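Local coordinates for protein cruciform cutting endonuclease 1, mitochondrial (Schizosaccharomyces pombe, PDB 1KCF) that resolves four-way Holliday junctions, cutting at the point of strand exchange after CT and TT sequences, and appears important for maintaining mitochondrial DNA, at residues A[45-49]-A[50-54]; A[99-102]-A[103-107]; A[136-139]-A[140-144]. All blocks are in the same frame, centred on the assembly; numbering follows the deposited sequence.

Contact 1 is a strand pair, whereas contacts 2 and 3 are successive turns of two different helices, 91-109 and 128-151; the centres of the three lie about 13 to 14 Å from one another. Contacts 1 and 3 are buried, and contact 2 is only partly so. Their apolar sides meet: Phe52 CE1 lies 3.6 Å from Leu101 CD2, Leu47 CD1 3.3 Å from Glu139 CB, and Leu101 CD2 4.1 Å from Leu138 CD2. Chemistry follows place. The hairpin carries a metal-binding aspartate, the 99-107 turns put an aromatic pair near the surface, and the 136-144 turns pair Glu139, which is buried, and Asn136 with Arg118 and face the second subunit.

Contact 1 of 3, residues A[45-49]-A[50-54]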
loop_
_atom_site.group_PDB
_atom_site.type_symbol
_atom_site.label_atom_id
_atom_site.label_comp_id
_atom_site.label_asym_id
_atom_site.label_seq_id
_atom_site.Cartn_x
_atom_site.Cartn_y
_atom_site.Cartn_z
ATOM N N ILE A 45 5.250 8.833 -13.121
ATOM C CA ILE A 45 4.558 9.374 -11.958
ATOM C C ILE A 45 5.448 9.650 -10.750
ATOM O O ILE A 45 6.236 8.804 -10.326
ATOM C CB ILE A 45 3.429 8.434 -11.506
ATOM C CG1 ILE A 45 2.370 8.335 -12.602
ATOM C CG2 ILE A 45 2.814 8.946 -10.211
ATOM C CD1 ILE A 45 1.279 7.337 -12.300
ATOM N N ASP A 46 5.308 10.853 -10.211
ATOM C CA ASP A 46 6.047 11.279 -9.030
ATOM C C ASP A 46 5.046 11.248 -7.888
ATOM O O ASP A 46 4.223 12.158 -7.762
ATOM C CB ASP A 46 6.560 12.703 -9.208
ATOM C CG ASP A 46 8.058 12.765 -9.314
ATOM O OD1 ASP A 46 8.735 12.157 -8.461
ATOM O OD2 ASP A 46 8.555 13.428 -10.248
ATOM N N LEU A 47 5.110 10.202 -7.069
ATOM C CA LEU A 47 4.177 10.043 -5.960
ATOM C C LEU A 47 4.201 11.149 -4.914
ATOM O O LEU A 47 5.244 11.468 -4.334
ATOM C CB LEU A 47 4.392 8.699 -5.266
ATOM C CG LEU A 47 4.033 7.457 -6.079
ATOM C CD1 LEU A 47 4.448 6.215 -5.307
ATOM C CD2 LEU A 47 2.542 7.449 -6.371
ATOM N N GLY A 48 3.019 11.710 -4.686
ATOM C CA GLY A 48 2.829 12.768 -3.715
ATOM C C GLY A 48 1.332 12.982 -3.645
ATOM O O GLY A 48 0.611 12.560 -4.547
ATOM N N ILE A 49 0.846 13.613 -2.588
ATOM C CA ILE A 49 -0.587 13.849 -2.482
ATOM C C ILE A 49 -0.916 15.290 -2.855
ATOM O O ILE A 49 -1.746 15.535 -3.728
ATOM C CB ILE A 49 -1.094 13.527 -1.060
ATOM C CG1 ILE A 49 -0.863 12.042 -0.770
ATOM C CG2 ILE A 49 -2.576 13.859 -0.941
ATOM C CD1 ILE A 49 -1.240 11.609 0.629
ATOM N N LYS A 50 -0.247 16.244 -2.219
ATOM C CA LYS A 50 -0.510 17.641 -2.523
ATOM C C LYS A 50 0.293 18.120 -3.725
ATOM O O LYS A 50 0.064 19.218 -4.235
ATOM C CB LYS A 50 -0.242 18.510 -1.290
ATOM C CG LYS A 50 -1.197 18.192 -0.138
ATOM C CD LYS A 50 -1.071 19.166 1.018
ATOM C CE LYS A 50 -2.045 18.799 2.138
ATOM N NZ LYS A 50 -1.994 19.755 3.283
ATOM N N ASN A 51 1.231 17.293 -4.181
ATOM C CA ASN A 51 2.033 17.635 -5.349
ATOM C C ASN A 51 2.275 16.412 -6.231
ATOM O O ASN A 51 3.410 16.100 -6.609
ATOM C CB ASN A 51 3.371 18.268 -4.946
ATOM C CG ASN A 51 4.270 17.319 -4.185
ATOM O OD1 ASN A 51 5.463 17.577 -4.035
ATOM N ND2 ASN A 51 3.706 16.224 -3.690
ATOM N N PHE A 52 1.189 15.713 -6.541
ATOM C CA PHE A 52 1.247 14.539 -7.399
ATOM C C PHE A 52 1.660 15.066 -8.764
ATOM O O PHE A 52 1.063 16.009 -9.276
ATOM C CB PHE A 52 -0.138 13.889 -7.486
ATOM C CG PHE A 52 -0.190 12.667 -8.365
ATOM C CD1 PHE A 52 0.197 11.425 -7.877
ATOM C CD2 PHE A 52 -0.638 12.760 -9.677
ATOM C CE1 PHE A 52 0.136 10.288 -8.686
ATOM C CE2 PHE A 52 -0.702 11.634 -10.494
ATOM C CZ PHE A 52 -0.316 10.395 -9.999
ATOM N N SER A 53 2.691 14.480 -9.351
ATOM C CA SER A 53 3.133 14.931 -10.660
ATOM C C SER A 53 3.208 13.759 -11.629
ATOM O O SER A 53 3.513 12.639 -11.231
ATOM C CB SER A 53 4.500 15.607 -10.558
ATOM O OG SER A 53 4.895 16.126 -11.815
ATOM N N TYR A 54 2.924 14.022 -12.899
ATOM C CA TYR A 54 2.968 12.978 -13.913
ATOM C C TYR A 54 3.361 13.563 -15.262
ATOM O O TYR A 54 3.131 14.743 -15.534
ATOM C CB TYR A 54 1.600 12.292 -14.021
ATOM C CG TYR A 54 0.518 13.164 -14.618
ATOM C CD1 TYR A 54 0.392 13.303 -16.001
ATOM C CD2 TYR A 54 -0.371 13.868 -13.803
ATOM C CE1 TYR A 54 -0.585 14.120 -16.561
ATOM C CE2 TYR A 54 -1.353 14.690 -14.351
ATOM C CZ TYR A 54 -1.455 14.810 -15.733
ATOM O OH TYR A 54 -2.424 15.618 -16.294
#
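Ile45 and Phe52 carry the apolar side of this contact. The Ile45 CG2 methyl sits 3.4 Å from Phe52 CE1 and almost as close to CZ, approaching the ring obliquely. Phe52 reaches it because its CG stands anti to the backbone N (chi1 179°), which swings the ring across to the neighbouring strand, against Ile45. Leu47 CD2 comes to the ring edge more loosely, and Gly48 O lies in the ring plane, 3.5 Å from Phe52 CD1. Tyr54 meets Ile45 through its CB alone; its ring leads away to Phe109.

These residues belong to the hairpin of strands 42-47 and 52-59, in which the pieces 45-47 and 52-54 run nearly antiparallel, at 167°, within the RNase H-like sheet of the RuvC resolvase family. Asp46 and Ser53 form a hydrogen-bonded pair. Asp46 N donates to Ser53 O at 2.7 Å in an almost straight bond (175°); the return bond, from Ser53 N to Asp46 O, is longer at 3.2 Å and uses a lone pair in the carbonyl plane. Their side chains share the face turned from Ile45, with Asp46 CB 3.8 Å from Ser53 CB. Asp46 is a magnesium ligand, and its carboxylate lies beside that of Asp230, the second ligand. Ser53 OG is hydrogen-bonded to Ser231 OG and Asp227 O of helix 224-253, tying the strand to the helix that supplies Asp230.

In the turn, Asn51 ND2 packs 3.6 Å from Gly48 CA, and a beta carbon on Gly48 would run into that nitrogen.

Contact 2 of 3, residues A[99-102]-A[103-107]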
loop_
_atom_site.group_PDB
_atom_site.type_symbol
_atom_site.label_atom_id
_atom_site.label_comp_id
_atom_site.label_asym_id
_atom_site.label_seq_id
_atom_site.Cartn_x
_atom_site.Cartn_y
_atom_site.Cartn_z
ATOM N N ILE A 99 -7.913 4.266 -5.539
ATOM C CA ILE A 99 -8.813 3.710 -6.542
ATOM C C ILE A 99 -9.194 4.743 -7.598
ATOM O O ILE A 99 -9.202 4.438 -8.788
ATOM C CB ILE A 99 -10.072 3.117 -5.865
ATOM C CG1 ILE A 99 -9.658 1.895 -5.039
ATOM C CG2 ILE A 99 -11.113 2.722 -6.909
ATOM C CD1 ILE A 99 -10.753 1.329 -4.156
ATOM N N GLN A 100 -9.494 5.969 -7.178
ATOM C CA GLN A 100 -9.845 7.010 -8.139
ATOM C C GLN A 100 -8.625 7.333 -8.999
ATOM O O GLN A 100 -8.708 7.407 -10.224
ATOM C CB GLN A 100 -10.290 8.291 -7.430
ATOM C CG GLN A 100 -11.459 8.140 -6.478
ATOM C CD GLN A 100 -11.991 9.487 -6.016
ATOM O OE1 GLN A 100 -12.308 9.677 -4.837
ATOM N NE2 GLN A 100 -12.093 10.431 -6.946
ATOM N N LEU A 101 -7.489 7.532 -8.340
ATOM C CA LEU A 101 -6.257 7.858 -9.039
ATOM C C LEU A 101 -5.912 6.758 -10.035
ATOM O O LEU A 101 -5.486 7.033 -11.151
ATOM C CB LEU A 101 -5.121 8.032 -8.033
ATOM C CG LEU A 101 -3.859 8.744 -8.512
ATOM C CD1 LEU A 101 -4.222 10.062 -9.204
ATOM C CD2 LEU A 101 -2.954 9.002 -7.308
ATOM N N PHE A 102 -6.112 5.512 -9.623
ATOM C CA PHE A 102 -5.823 4.363 -10.469
ATOM C C PHE A 102 -6.715 4.364 -11.710
ATOM O O PHE A 102 -6.225 4.248 -12.832
ATOM C CB PHE A 102 -6.042 3.071 -9.683
ATOM C CG PHE A 102 -5.686 1.827 -10.446
ATOM C CD1 PHE A 102 -4.362 1.409 -10.540
ATOM C CD2 PHE A 102 -6.674 1.079 -11.081
ATOM C CE1 PHE A 102 -4.027 0.259 -11.255
ATOM C CE2 PHE A 102 -6.352 -0.070 -11.799
ATOM C CZ PHE A 102 -5.026 -0.482 -11.888
ATOM N N ASN A 103 -8.023 4.498 -11.503
ATOM C CA ASN A 103 -8.967 4.502 -12.615
ATOM C C ASN A 103 -8.794 5.716 -13.504
ATOM O O ASN A 103 -8.815 5.603 -14.726
ATOM C CB ASN A 103 -10.418 4.485 -12.119
ATOM C CG ASN A 103 -10.742 3.260 -11.307
ATOM O OD1 ASN A 103 -10.140 2.203 -11.488
ATOM N ND2 ASN A 103 -11.712 3.387 -10.409
ATOM N N THR A 104 -8.633 6.881 -12.888
ATOM C CA THR A 104 -8.491 8.113 -13.650
ATOM C C THR A 104 -7.268 8.108 -14.556
ATOM O O THR A 104 -7.326 8.620 -15.672
ATOM C CB THR A 104 -8.429 9.339 -12.722
ATOM O OG1 THR A 104 -9.573 9.339 -11.861
ATOM C CG2 THR A 104 -8.430 10.624 -13.537
ATOM N N LEU A 105 -6.162 7.537 -14.087
ATOM C CA LEU A 105 -4.950 7.496 -14.903
ATOM C C LEU A 105 -5.061 6.485 -16.057
ATOM O O LEU A 105 -4.512 6.709 -17.137
ATOM C CB LEU A 105 -3.728 7.164 -14.032
ATOM C CG LEU A 105 -3.364 8.122 -12.885
ATOM C CD1 LEU A 105 -2.178 7.558 -12.117
ATOM C CD2 LEU A 105 -3.038 9.510 -13.423
ATOM N N HIS A 106 -5.767 5.378 -15.831
ATOM C CA HIS A 106 -5.931 4.355 -16.866
ATOM C C HIS A 106 -6.903 4.781 -17.957
ATOM O O HIS A 106 -6.667 4.542 -19.140
ATOM C CB HIS A 106 -6.413 3.038 -16.251
ATOM C CG HIS A 106 -5.317 2.218 -15.645
ATOM N ND1 HIS A 106 -4.355 1.588 -16.405
ATOM C CD2 HIS A 106 -5.009 1.953 -14.353
ATOM C CE1 HIS A 106 -3.501 0.972 -15.607
ATOM N NE2 HIS A 106 -3.875 1.179 -14.356
ATOM N N GLU A 107 -7.992 5.421 -17.547
ATOM C CA GLU A 107 -9.018 5.868 -18.477
ATOM C C GLU A 107 -8.590 7.085 -19.279
ATOM O O GLU A 107 -8.985 7.250 -20.433
ATOM C CB GLU A 107 -10.304 6.180 -17.713
#
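Phe102 and His106, one turn apart on helix 91-109, form a T-shaped pair; this helix packs against the sheet of the RNase H-like fold. The imidazole presents its CD2-NE2 edge to the phenyl face, with His106 CD2 3.4 Å above the Phe102 ring plane, over its centre. His106 NE2 is 3.2 Å from both Phe102 CZ and CE1. The planes stand 61° apart, with centroids separated by 4.3 Å. Phe102 CG lies anti to the backbone N (chi1 -176°) and His106 CG anti to its own carbonyl carbon (chi1 -81°), a combination that brings the second ring back along the helix over the first. At the phenyl edge, in plane, Asn103 OD1 is 3.7 Å from Phe102 CD2. Around the same ring, Leu145 and His146 of helix 128-151 also make contact. With an alanine here, the His106 imidazole would probably lose the face its edge rests on and be freer to turn, and a gap would open against Leu145.

On the buried side Leu101 and Leu105 run alongside each other, Leu101 CG to Leu105 CD1 4.2 Å, and both touch Phe52 of strand 52-59. Thr104 OG1, beside its own backbone N, reaches back one turn: Gln100 O accepts from Thr104 N and, also at 2.7 Å, from Thr104 OG1, whose bond arrives from above the carbonyl plane.

Contact 3 of 3, residues A[136-139]-A[140-144]; sequences NMLE and SMLYA
Ser140 gives Asn136 O two donors. Ser140 N bonds Asn136 O at 2.9 Å and Ser140 OG the same oxygen at 2.8 Å, and the two reach it from opposite faces of its carbonyl plane. The OG stands anti to the serine carbonyl carbon (chi1 -67°), which swings it back over the preceding turn of helix 128-151. Next along the helix, Met141 N and Leu142 N satisfy Met137 O and Leu138 O, while Tyr143 N bonds Glu139 O at 3.0 Å.

Several polar ends find partners beyond these turns. Arg118, on strand 113-118, forms a salt bridge with Glu139 OE1 through NH1 and a hydrogen bond with Asn136 OD1 through NH2; Tyr143 OH is hydrogen-bonded to Ser165 OG. Glu139 and Tyr143 run side by side, Glu139 CG 4.2 Å from Tyr143 CD2, with carboxylate and ring planes 76° apart. Two apolar pairs run along the helix: Leu138 CD2 meets Leu142 CD1 at 3.8 Å, and Met137 CG meets Met141 CE at 3.9 Å.

The serine hydroxyl's proton goes to Asn136 O, and Ser140 meets Met137 of the second subunit by packing, while Arg118 probably offsets the buried charge of Glu139.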
loop_
_atom_site.group_PDB
_atom_site.type_symbol
_atom_site.label_atom_id
_atom_site.label_comp_id
_atom_site.label_asym_id
_atom_site.label_seq_id
_atom_site.Cartn_x
_atom_site.Cartn_y
_atom_site.Cartn_z
ATOM N N ASN A 136 4.086 5.978 1.141
ATOM C CA ASN A 136 4.292 4.535 1.149
ATOM C C ASN A 136 2.949 3.841 0.933
ATOM O O ASN A 136 2.858 2.831 0.234
ATOM C CB ASN A 136 4.894 4.073 2.482
ATOM C CG ASN A 136 6.316 4.567 2.684
ATOM O OD1 ASN A 136 6.964 5.037 1.747
ATOM N ND2 ASN A 136 6.814 4.449 3.912
ATOM N N MET A 137 1.912 4.404 1.542
ATOM C CA MET A 137 0.571 3.859 1.448
ATOM C C MET A 137 0.028 3.977 0.028
ATOM O O MET A 137 -0.541 3.027 -0.504
ATOM C CB MET A 137 -0.355 4.595 2.417
ATOM C CG MET A 137 -1.547 3.778 2.855
ATOM S SD MET A 137 -2.605 4.651 4.009
ATOM C CE MET A 137 -1.462 4.898 5.376
ATOM N N LEU A 138 0.203 5.152 -0.569
ATOM C CA LEU A 138 -0.259 5.419 -1.925
ATOM C C LEU A 138 0.402 4.445 -2.893
ATOM O O LEU A 138 -0.264 3.775 -3.678
ATOM C CB LEU A 138 0.096 6.851 -2.329
ATOM C CG LEU A 138 -0.986 7.666 -3.038
ATOM C CD1 LEU A 138 -0.345 8.900 -3.661
ATOM C CD2 LEU A 138 -1.662 6.829 -4.111
ATOM N N GLU A 139 1.724 4.374 -2.824
ATOM C CA GLU A 139 2.491 3.481 -3.676
ATOM C C GLU A 139 2.017 2.040 -3.517
ATOM O O GLU A 139 1.742 1.355 -4.503
ATOM C CB GLU A 139 3.977 3.577 -3.321
ATOM C CG GLU A 139 4.853 2.516 -3.963
ATOM C CD GLU A 139 6.320 2.672 -3.598
ATOM O OE1 GLU A 139 6.972 3.587 -4.142
ATOM O OE2 GLU A 139 6.821 1.889 -2.763
ATOM N N SER A 140 1.926 1.590 -2.269
ATOM C CA SER A 140 1.505 0.229 -1.960
ATOM C C SER A 140 0.139 -0.130 -2.525
ATOM O O SER A 140 -0.036 -1.204 -3.097
ATOM C CB SER A 140 1.486 0.007 -0.448
ATOM O OG SER A 140 2.792 0.046 0.081
ATOM N N MET A 141 -0.826 0.765 -2.350
ATOM C CA MET A 141 -2.175 0.520 -2.837
ATOM C C MET A 141 -2.243 0.485 -4.363
ATOM O O MET A 141 -2.907 -0.382 -4.937
ATOM C CB MET A 141 -3.136 1.573 -2.273
ATOM C CG MET A 141 -3.227 1.534 -0.747
ATOM S SD MET A 141 -4.497 2.608 -0.046
ATOM C CE MET A 141 -4.709 1.876 1.578
ATOM N N LEU A 142 -1.552 1.418 -5.014
ATOM C CA LEU A 142 -1.531 1.471 -6.470
ATOM C C LEU A 142 -0.964 0.174 -7.037
ATOM O O LEU A 142 -1.450 -0.331 -8.046
ATOM C CB LEU A 142 -0.696 2.662 -6.954
ATOM C CG LEU A 142 -1.311 4.050 -6.742
ATOM C CD1 LEU A 142 -0.359 5.106 -7.271
ATOM C CD2 LEU A 142 -2.656 4.142 -7.458
ATOM N N TYR A 143 0.059 -0.362 -6.379
ATOM C CA TYR A 143 0.687 -1.607 -6.804
ATOM C C TYR A 143 -0.276 -2.783 -6.651
ATOM O O TYR A 143 -0.382 -3.642 -7.535
ATOM C CB TYR A 143 1.946 -1.865 -5.978
ATOM C CG TYR A 143 3.224 -1.660 -6.751
ATOM C CD1 TYR A 143 3.761 -2.684 -7.529
ATOM C CD2 TYR A 143 3.870 -0.423 -6.749
ATOM C CE1 TYR A 143 4.907 -2.484 -8.291
ATOM C CE2 TYR A 143 5.013 -0.209 -7.506
ATOM C CZ TYR A 143 5.526 -1.241 -8.275
ATOM O OH TYR A 143 6.649 -1.026 -9.037
ATOM N N ALA A 144 -0.971 -2.823 -5.517
ATOM C CA ALA A 144 -1.925 -3.887 -5.269
ATOM C C ALA A 144 -3.016 -3.841 -6.336
ATOM O O ALA A 144 -3.351 -4.863 -6.934
ATOM C CB ALA A 144 -2.536 -3.730 -3.881
#